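Local coordinates for protein putative sugar isomerase (Parabacteroides distasonis, PDB 3LMZ) that is a putative sugar isomerase with a xylose isomerase-like TIM-barrel fold, whose substrate and activity are not established, at residues A[78-83]-A[101-106]; A[131-136]-A[165-170]; A[214-219]-A[252-257]. All blocks are in the same frame, centred on the assembly; numbering follows the deposited sequence.

How the contacts relate
All three contacts belong to one xylose isomerase-like barrel and follow one another along the chain. Contact 1 pairs strand 76-85 with the start of strand 105-110; contact 2 begins on the next strand, 128-132, and joins the loop after it to helix 164-169. Their centres lie about 20 Å apart, yet they touch where Pro82 CG packs 3.8 Å from His132 ND1. Contact 2 lines the pocket that holds a citrate, probably from the crystallisation liquor, which is also bound by Tyr84, Lys50 and Glu231. Contact 3 lies among the outer helices, its centre about 21 Å from that of contact 2 and about 26 Å from that of contact 1, and touches neither.

Contact 1: A[78-83]-A[101-106]; sequences YAVGPI and VGVKLI
Val80 and Leu105 are joined by a backbone hydrogen bond, Val80 N to Leu105 O at 3.2 Å, with an angle of 161° at the hydrogen. The same oxygen also receives a CA-H...O contact from Ala79. From the CB of Val80 the side chain forks toward two sets of neighbours. CG1, anti to the carbonyl carbon (chi1 -67°), meets Val103 CG2 at 4.0 Å, the two side chains crossing obliquely, and then comes tip to tip with Val101 CG1 at 4.2 Å. CG2 takes the other direction and lies beside Ile106 CG1 at 4.0 Å, the two side chains pointing the same way. This is the parallel strand pairing of a beta-alpha-beta unit, the repeating element of a TIM barrel: helix 88-101 returns the chain from strand 76-85 to strand 105-110, and from that helix Tyr97 packs on Val80 and Ala98 on Val103. Gly102, with positive phi, is the C' residue of the Schellman motif that ends the helix. Leu105 and Ala79 make a separate apolar patch, with Leu105 CG 3.8 Å from Ala79 CB. CD2 of the leucine also reaches the edge of the Tyr78 ring, near its plane, and lies 4.0 Å from CE2; the hydroxyl of Tyr78 is hydrogen-bonded to Asp187 and Ser229. Before regular strand pairing begins, a water bridges the two backbones, giving a hydrogen bond to Tyr78 O (2.7 Å) and accepting one from Lys104 N.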
loop_
_atom_site.group_PDB
_atom_site.type_symbol
_atom_site.label_atom_id
_atom_site.label_comp_id
_atom_site.label_asym_id
_atom_site.label_seq_id
_atom_site.Cartn_x
_atom_site.Cartn_y
_atom_site.Cartn_z
ATOM N N TYR A 78 -13.215 -18.824 -0.840
ATOM C CA TYR A 78 -14.470 -18.531 -0.144
ATOM C C TYR A 78 -15.737 -18.561 -1.000
ATOM O O TYR A 78 -16.872 -18.597 -0.446
ATOM C CB TYR A 78 -14.386 -17.205 0.620
ATOM C CG TYR A 78 -14.558 -15.992 -0.253
ATOM C CD1 TYR A 78 -13.480 -15.368 -0.879
ATOM C CD2 TYR A 78 -15.812 -15.442 -0.448
ATOM C CE1 TYR A 78 -13.679 -14.227 -1.715
ATOM C CE2 TYR A 78 -16.010 -14.324 -1.265
ATOM C CZ TYR A 78 -14.923 -13.698 -1.882
ATOM O OH TYR A 78 -15.092 -12.609 -2.720
ATOM N N ALA A 79 -15.544 -18.471 -2.309
ATOM C CA ALA A 79 -16.626 -18.472 -3.273
ATOM C C ALA A 79 -16.006 -18.844 -4.616
ATOM O O ALA A 79 -14.785 -18.915 -4.760
ATOM C CB ALA A 79 -17.274 -17.083 -3.322
ATOM N N VAL A 80 -16.904 -19.090 -5.559
ATOM C CA VAL A 80 -16.491 -19.305 -6.961
ATOM C C VAL A 80 -17.074 -18.225 -7.879
ATOM O O VAL A 80 -18.258 -17.818 -7.684
ATOM C CB VAL A 80 -16.895 -20.713 -7.515
ATOM C CG1 VAL A 80 -16.096 -21.864 -6.792
ATOM C CG2 VAL A 80 -18.414 -20.981 -7.416
ATOM N N GLY A 81 -16.245 -17.772 -8.833
ATOM C CA GLY A 81 -16.699 -16.855 -9.887
ATOM C C GLY A 81 -15.983 -15.539 -9.885
ATOM O O GLY A 81 -15.013 -15.374 -9.167
ATOM N N PRO A 82 -16.478 -14.571 -10.655
ATOM C CA PRO A 82 -17.681 -14.689 -11.472
ATOM C C PRO A 82 -17.689 -15.799 -12.522
ATOM O O PRO A 82 -16.721 -16.036 -13.210
ATOM C CB PRO A 82 -17.761 -13.339 -12.183
ATOM C CG PRO A 82 -16.964 -12.364 -11.296
ATOM C CD PRO A 82 -15.940 -13.200 -10.589
ATOM N N ILE A 83 -18.831 -16.453 -12.650
ATOM C CA ILE A 83 -19.101 -17.462 -13.670
ATOM C C ILE A 83 -20.257 -16.940 -14.532
ATOM O O ILE A 83 -21.352 -16.724 -14.015
ATOM C CB ILE A 83 -19.503 -18.845 -13.070
ATOM C CG1 ILE A 83 -18.410 -19.394 -12.124
ATOM C CG2 ILE A 83 -19.807 -19.828 -14.228
ATOM C CD1 ILE A 83 -18.795 -20.612 -11.320
ATOM N N VAL A 101 -16.574 -28.073 -4.764
ATOM C CA VAL A 101 -15.457 -27.230 -4.289
ATOM C C VAL A 101 -15.699 -26.895 -2.812
ATOM O O VAL A 101 -14.784 -26.472 -2.128
ATOM C CB VAL A 101 -15.315 -25.941 -5.173
ATOM C CG1 VAL A 101 -14.284 -24.965 -4.632
ATOM C CG2 VAL A 101 -14.875 -26.356 -6.577
ATOM N N GLY A 102 -16.922 -27.089 -2.297
ATOM C CA GLY A 102 -17.233 -26.876 -0.881
ATOM C C GLY A 102 -17.523 -25.443 -0.492
ATOM O O GLY A 102 -17.291 -25.064 0.648
ATOM N N VAL A 103 -17.962 -24.597 -1.438
ATOM C CA VAL A 103 -18.399 -23.232 -1.129
ATOM C C VAL A 103 -19.939 -23.127 -1.141
ATOM O O VAL A 103 -20.631 -24.036 -1.638
ATOM C CB VAL A 103 -17.789 -22.186 -2.069
ATOM C CG1 VAL A 103 -16.261 -22.220 -1.950
ATOM C CG2 VAL A 103 -18.265 -22.371 -3.490
ATOM N N LYS A 104 -20.457 -22.057 -0.534
ATOM C CA LYS A 104 -21.901 -21.819 -0.472
ATOM C C LYS A 104 -22.277 -20.484 -1.093
ATOM O O LYS A 104 -23.412 -20.012 -0.882
ATOM C CB LYS A 104 -22.408 -21.944 0.957
ATOM C CG LYS A 104 -22.088 -23.329 1.466
ATOM C CD LYS A 104 -22.897 -23.769 2.617
ATOM C CE LYS A 104 -22.431 -25.213 3.018
ATOM N NZ LYS A 104 -20.956 -25.516 2.705
ATOM N N LEU A 105 -21.318 -19.876 -1.802
ATOM C CA LEU A 105 -21.515 -18.571 -2.465
ATOM C C LEU A 105 -20.937 -18.687 -3.878
ATOM O O LEU A 105 -19.778 -19.077 -4.111
ATOM C CB LEU A 105 -20.777 -17.442 -1.712
ATOM C CG LEU A 105 -20.776 -16.045 -2.342
ATOM C CD1 LEU A 105 -22.162 -15.541 -2.556
ATOM C CD2 LEU A 105 -19.909 -15.041 -1.480
ATOM N N ILE A 106 -21.801 -18.325 -4.818
ATOM C CA ILE A 106 -21.496 -18.309 -6.237
ATOM C C ILE A 106 -21.655 -16.858 -6.728
ATOM O O ILE A 106 -22.675 -16.222 -6.479
ATOM C CB ILE A 106 -22.466 -19.199 -7.055
ATOM C CG1 ILE A 106 -22.333 -20.656 -6.648
ATOM C CG2 ILE A 106 -22.262 -19.001 -8.568
ATOM C CD1 ILE A 106 -23.401 -21.626 -7.331
HETATM O O HOH W 1 -18.758 -20.157 0.665
#

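Contact 2: A[131-136]-A[165-170]; sequences IHLHGP and GHDLRN. With CIT (citric acid), chain B.
His166 lays its imidazole beneath the backbone of His134, whose carbonyl O sits 3.6 Å above the ring plane, over its centre. With CG anti to the carbonyl carbon (chi1 -70°), the ring lies under that carbonyl with its NE2 edge toward a bound citrate, and CB packs against Gly135 N at 3.5 Å. Leu133 slides past it in the opposite direction, placing CD1 against His166 CB and the backbone N of Asp167. Gly135 has positive phi and passes so close to His166 ND1 and Arg169 NH1 that a side chain on it would be tight against both. Next to it Pro136 crosses Arg169 at about a right angle: its CD lies over one face of the guanidinium, 3.6 Å from NH1, while CB meets Asn170 OD1 at 3.3 Å. Asp137 forms a salt bridge with Arg169 NH2, and Asp143 accepts from Asn170 ND2. Around this close-packed part the contact is looser. A water joins His134 O to Arg169 NH1, and on the pocket side three histidines meet the citrate. His132 ND1 and His134 NE2 both donate to citrate O6, at 2.7 and 2.8 Å, whereas His166 NE2 donates to O1 at 2.9 Å (166°). Asp163 binds both His132 NE2 and His166 N. Were His166 replaced by an alanine, citrate O1 would probably lose this donor and a gap would be likely to open beneath the His134 carbonyl. Three N-H groups turned toward one ligand's carboxylates suit this side of the pocket to an anionic or oxygen-rich molecule, consistent with sugar binding in this family.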
loop_
_atom_site.group_PDB
_atom_site.type_symbol
_atom_site.label_atom_id
_atom_site.label_comp_id
_atom_site.label_asym_id
_atom_site.label_seq_id
_atom_site.Cartn_x
_atom_site.Cartn_y
_atom_site.Cartn_z
ATOM N N ILE A 131 -24.775 -11.585 -8.149
ATOM C CA ILE A 131 -24.665 -11.159 -9.557
ATOM C C ILE A 131 -23.632 -10.005 -9.650
ATOM O O ILE A 131 -23.761 -8.966 -8.964
ATOM C CB ILE A 131 -26.017 -10.683 -10.129
ATOM C CG1 ILE A 131 -27.029 -11.829 -10.138
ATOM C CG2 ILE A 131 -25.797 -10.096 -11.538
ATOM C CD1 ILE A 131 -28.447 -11.437 -10.288
ATOM N N HIS A 132 -22.614 -10.185 -10.507
ATOM C CA HIS A 132 -21.572 -9.140 -10.674
ATOM C C HIS A 132 -22.037 -8.043 -11.628
ATOM O O HIS A 132 -22.053 -8.248 -12.830
ATOM C CB HIS A 132 -20.221 -9.725 -11.142
ATOM C CG HIS A 132 -19.113 -8.727 -11.063
ATOM N ND1 HIS A 132 -17.997 -8.748 -11.866
ATOM C CD2 HIS A 132 -18.967 -7.638 -10.264
ATOM C CE1 HIS A 132 -17.216 -7.721 -11.569
ATOM N NE2 HIS A 132 -17.776 -7.020 -10.601
ATOM N N LEU A 133 -22.286 -6.866 -11.062
ATOM C CA LEU A 133 -22.675 -5.694 -11.865
ATOM C C LEU A 133 -21.446 -5.166 -12.579
ATOM O O LEU A 133 -20.340 -5.306 -12.108
ATOM C CB LEU A 133 -23.378 -4.661 -11.001
ATOM C CG LEU A 133 -22.523 -3.931 -9.959
ATOM C CD1 LEU A 133 -21.861 -2.649 -10.550
ATOM C CD2 LEU A 133 -23.268 -3.563 -8.632
ATOM N N HIS A 134 -21.676 -4.532 -13.741
ATOM C CA HIS A 134 -20.636 -4.356 -14.755
ATOM C C HIS A 134 -20.396 -2.967 -15.291
ATOM O O HIS A 134 -19.455 -2.805 -16.073
ATOM C CB HIS A 134 -20.898 -5.290 -15.923
ATOM C CG HIS A 134 -20.501 -6.696 -15.638
ATOM N ND1 HIS A 134 -21.259 -7.769 -16.032
ATOM C CD2 HIS A 134 -19.400 -7.202 -15.022
ATOM C CE1 HIS A 134 -20.658 -8.885 -15.634
ATOM N NE2 HIS A 134 -19.518 -8.572 -15.041
ATOM N N GLY A 135 -21.162 -1.989 -14.839
ATOM C CA GLY A 135 -20.955 -0.599 -15.229
ATOM C C GLY A 135 -21.492 -0.246 -16.592
ATOM O O GLY A 135 -22.183 -1.028 -17.257
ATOM N N PRO A 136 -21.214 0.983 -17.000
ATOM C CA PRO A 136 -21.902 1.576 -18.121
ATOM C C PRO A 136 -21.530 1.024 -19.479
ATOM O O PRO A 136 -22.285 1.309 -20.408
ATOM C CB PRO A 136 -21.512 3.048 -18.044
ATOM C CG PRO A 136 -20.166 3.043 -17.385
ATOM C CD PRO A 136 -20.271 1.907 -16.371
ATOM N N GLY A 165 -16.504 0.209 -8.099
ATOM C CA GLY A 165 -15.939 0.959 -9.197
ATOM C C GLY A 165 -16.887 1.050 -10.359
ATOM O O GLY A 165 -17.134 2.132 -10.930
ATOM N N HIS A 166 -17.431 -0.089 -10.770
ATOM C CA HIS A 166 -18.414 -0.070 -11.851
ATOM C C HIS A 166 -19.691 0.698 -11.491
ATOM O O HIS A 166 -20.258 1.393 -12.348
ATOM C CB HIS A 166 -18.756 -1.479 -12.305
ATOM C CG HIS A 166 -17.637 -2.136 -13.023
ATOM N ND1 HIS A 166 -16.814 -1.439 -13.896
ATOM C CD2 HIS A 166 -17.206 -3.422 -13.027
ATOM C CE1 HIS A 166 -15.925 -2.278 -14.403
ATOM N NE2 HIS A 166 -16.131 -3.477 -13.883
ATOM N N ASP A 167 -20.116 0.614 -10.247
ATOM C CA ASP A 167 -21.279 1.368 -9.803
ATOM C C ASP A 167 -21.019 2.880 -9.957
ATOM O O ASP A 167 -21.850 3.597 -10.486
ATOM C CB ASP A 167 -21.618 0.990 -8.352
ATOM C CG ASP A 167 -23.116 1.140 -7.994
ATOM O OD1 ASP A 167 -24.002 0.736 -8.776
ATOM O OD2 ASP A 167 -23.324 1.617 -6.857
ATOM N N LEU A 168 -19.856 3.344 -9.480
ATOM C CA LEU A 168 -19.553 4.753 -9.536
ATOM C C LEU A 168 -19.434 5.190 -10.997
ATOM O O LEU A 168 -19.873 6.277 -11.372
ATOM C CB LEU A 168 -18.332 5.145 -8.731
ATOM C CG LEU A 168 -18.086 6.660 -8.484
ATOM C CD1 LEU A 168 -18.957 7.226 -7.373
ATOM C CD2 LEU A 168 -16.612 6.958 -8.146
ATOM N N ARG A 169 -18.845 4.345 -11.852
ATOM C CA ARG A 169 -18.713 4.674 -13.285
ATOM C C ARG A 169 -20.065 4.762 -13.976
ATOM O O ARG A 169 -20.170 5.484 -14.999
ATOM C CB ARG A 169 -17.841 3.680 -14.007
ATOM C CG ARG A 169 -16.373 3.825 -13.619
ATOM C CD ARG A 169 -15.510 2.741 -14.294
ATOM N NE ARG A 169 -15.606 2.830 -15.740
ATOM C CZ ARG A 169 -16.243 1.952 -16.530
ATOM N NH1 ARG A 169 -16.813 0.880 -16.044
ATOM N NH2 ARG A 169 -16.281 2.167 -17.856
ATOM N N ASN A 170 -21.079 4.073 -13.456
ATOM C CA ASN A 170 -22.421 4.239 -13.959
ATOM C C ASN A 170 -23.112 5.506 -13.415
ATOM O O ASN A 170 -24.315 5.721 -13.741
ATOM C CB ASN A 170 -23.315 3.019 -13.693
ATOM C CG ASN A 170 -24.348 2.830 -14.779
ATOM O OD1 ASN A 170 -24.013 2.810 -15.969
ATOM N ND2 ASN A 170 -25.613 2.716 -14.379
HETATM C C1 CIT B . -15.104 -6.972 -14.317
HETATM O O1 CIT B . -14.541 -5.886 -14.000
HETATM O O2 CIT B . -16.364 -6.970 -14.454
HETATM C C2 CIT B . -14.289 -8.231 -14.579
HETATM C C3 CIT B . -14.978 -9.510 -14.125
HETATM O O7 CIT B . -15.249 -9.587 -12.708
HETATM C C4 CIT B . -13.952 -10.585 -14.502
HETATM C C5 CIT B . -14.339 -11.959 -14.083
HETATM O O3 CIT B . -13.859 -12.446 -13.057
HETATM O O4 CIT B . -15.177 -12.603 -14.764
HETATM C C6 CIT B . -16.303 -9.817 -14.856
HETATM O O5 CIT B . -16.310 -9.783 -16.128
HETATM O O6 CIT B . -17.361 -10.041 -14.151
HETATM O O HOH W 2 -18.401 -0.952 -17.761
#

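Contact 3: A[214-219]-A[252-257]; sequences ALIRMM and AVSDLT
Ile216 projects from helix 212-221 toward helix 240-256, and its branches spread over three residues of that C-terminal helix and its end. The two helices belong to the outer layer of the TIM barrel, with strand 227-230 between them in sequence, so the contact joins neighbouring parts of the helical shell. Ile216 and Val253 cross at a slant, their CG1 atoms 3.9 Å apart. In the isoleucine, chi2 -78° turns CD1 to Ser254, 3.7 Å from OG, a hydroxyl hydrogen-bonded to Phe250 O one turn earlier. On its other branch, CG2 faces Thr257 CB at 3.9 Å; Phe18, from a loop, also packs on Ile216 and Ser254. Arg217 approaches differently. Its chain, extended from CG to NE, runs at about a right angle to Thr257, whose methyl CG2 touches Arg217 CG at 3.6 Å and lies over one face of the guanidinium. Thr257 is the last residue of the chain. Its methyl is turned to the arginine by chi1 -65°, which leaves OG1 pointing back to its own helix, where it donates to Val253 O at 2.7 Å. That carbonyl is gripped twice, since Thr257 N reaches it from the opposite face of its plane. Val253 also packs on Leu256 of the second subunit, which places this helix at the dimer interface. Arg220 NH1 binds Thr257 O directly. Toward solvent, the carboxylate also meets Arg217 through one water, in the guanidinium plane, which accepts from Arg217 NE at 2.7 Å and donates to Thr257 OXT at 2.7 Å.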
loop_
_atom_site.group_PDB
_atom_site.type_symbol
_atom_site.label_atom_id
_atom_site.label_comp_id
_atom_site.label_asym_id
_atom_site.label_seq_id
_atom_site.Cartn_x
_atom_site.Cartn_y
_atom_site.Cartn_z
ATOM N N ALA A 214 -16.121 6.392 3.755
ATOM C CA ALA A 214 -17.559 6.303 3.793
ATOM C C ALA A 214 -18.062 4.862 3.622
ATOM O O ALA A 214 -19.034 4.445 4.283
ATOM C CB ALA A 214 -18.193 7.264 2.756
ATOM N N LEU A 215 -17.392 4.139 2.738
ATOM C CA LEU A 215 -17.711 2.752 2.466
ATOM C C LEU A 215 -17.493 1.922 3.752
ATOM O O LEU A 215 -18.353 1.143 4.177
ATOM C CB LEU A 215 -16.890 2.263 1.265
ATOM C CG LEU A 215 -17.191 0.871 0.773
ATOM C CD1 LEU A 215 -18.621 0.801 0.107
ATOM C CD2 LEU A 215 -16.096 0.273 -0.177
ATOM N N ILE A 216 -16.361 2.133 4.391
ATOM C CA ILE A 216 -16.051 1.405 5.623
ATOM C C ILE A 216 -17.049 1.718 6.747
ATOM O O ILE A 216 -17.551 0.814 7.413
ATOM C CB ILE A 216 -14.650 1.755 6.076
ATOM C CG1 ILE A 216 -13.652 1.079 5.133
ATOM C CG2 ILE A 216 -14.426 1.451 7.580
ATOM C CD1 ILE A 216 -13.435 -0.327 5.361
ATOM N N ARG A 217 -17.405 2.993 6.917
ATOM C CA ARG A 217 -18.384 3.333 7.914
ATOM C C ARG A 217 -19.731 2.700 7.600
ATOM O O ARG A 217 -20.440 2.245 8.502
ATOM C CB ARG A 217 -18.531 4.854 8.037
ATOM C CG ARG A 217 -17.391 5.548 8.709
ATOM C CD ARG A 217 -17.683 7.052 8.869
ATOM N NE ARG A 217 -16.414 7.753 8.906
ATOM C CZ ARG A 217 -15.892 8.447 7.892
ATOM N NH1 ARG A 217 -16.560 8.658 6.745
ATOM N NH2 ARG A 217 -14.711 9.013 8.072
HETATM N N MSE A 218 -20.101 2.677 6.322
HETATM C CA MSE A 218 -21.378 2.113 5.936
HETATM C C MSE A 218 -21.442 0.606 6.134
HETATM O O MSE A 218 -22.493 0.036 6.499
HETATM C CB MSE A 218 -21.757 2.481 4.482
HETATM C CG MSE A 218 -23.177 2.067 4.115
HETATM SE SE MSE A 218 -24.569 2.756 5.255
HETATM C CE MSE A 218 -24.406 4.642 4.832
HETATM N N MSE A 219 -20.330 -0.057 5.905
HETATM C CA MSE A 219 -20.294 -1.511 6.119
HETATM C C MSE A 219 -20.490 -1.860 7.580
HETATM O O MSE A 219 -21.113 -2.862 7.905
HETATM C CB MSE A 219 -19.028 -2.166 5.553
HETATM C CG MSE A 219 -18.949 -2.137 4.018
HETATM SE SE MSE A 219 -17.465 -3.121 3.269
HETATM C CE MSE A 219 -16.108 -1.836 3.773
ATOM N N ALA A 252 -5.149 0.710 5.810
ATOM C CA ALA A 252 -5.136 1.905 6.622
ATOM C C ALA A 252 -6.503 2.498 6.802
ATOM O O ALA A 252 -6.862 2.849 7.913
ATOM C CB ALA A 252 -4.170 2.962 6.071
ATOM N N VAL A 253 -7.269 2.637 5.718
ATOM C CA VAL A 253 -8.650 3.134 5.858
ATOM C C VAL A 253 -9.457 2.249 6.826
ATOM O O VAL A 253 -10.169 2.753 7.693
ATOM C CB VAL A 253 -9.378 3.288 4.522
ATOM C CG1 VAL A 253 -10.828 3.798 4.754
ATOM C CG2 VAL A 253 -8.640 4.229 3.629
ATOM N N SER A 254 -9.253 0.939 6.729
ATOM C CA SER A 254 -9.996 -0.040 7.586
ATOM C C SER A 254 -9.635 0.155 9.071
ATOM O O SER A 254 -10.481 0.050 9.966
ATOM C CB SER A 254 -9.650 -1.458 7.182
ATOM O OG SER A 254 -10.075 -1.699 5.848
ATOM N N ASP A 255 -8.346 0.447 9.296
ATOM C CA ASP A 255 -7.806 0.534 10.640
ATOM C C ASP A 255 -8.148 1.843 11.360
ATOM O O ASP A 255 -8.327 1.882 12.605
ATOM C CB ASP A 255 -6.267 0.467 10.622
ATOM C CG ASP A 255 -5.721 -0.886 10.259
ATOM O OD1 ASP A 255 -6.492 -1.882 10.205
ATOM O OD2 ASP A 255 -4.492 -0.908 9.978
ATOM N N LEU A 256 -8.194 2.943 10.600
ATOM C CA LEU A 256 -8.175 4.309 11.149
ATOM C C LEU A 256 -9.519 5.021 11.053
ATOM O O LEU A 256 -9.714 6.085 11.681
ATOM C CB LEU A 256 -7.086 5.125 10.431
ATOM C CG LEU A 256 -5.625 4.647 10.609
ATOM C CD1 LEU A 256 -4.744 5.483 9.727
ATOM C CD2 LEU A 256 -5.148 4.692 12.080
ATOM N N THR A 257 -10.438 4.473 10.252
ATOM C CA THR A 257 -11.744 5.116 10.056
ATOM C C THR A 257 -12.579 4.790 11.283
ATOM O O THR A 257 -12.502 3.717 11.893
ATOM C CB THR A 257 -12.435 4.623 8.775
ATOM O OG1 THR A 257 -11.649 5.040 7.667
ATOM C CG2 THR A 257 -13.839 5.203 8.641
ATOM O OXT THR A 257 -13.382 5.629 11.725
HETATM O O HOH W 3 -14.590 7.935 10.903
#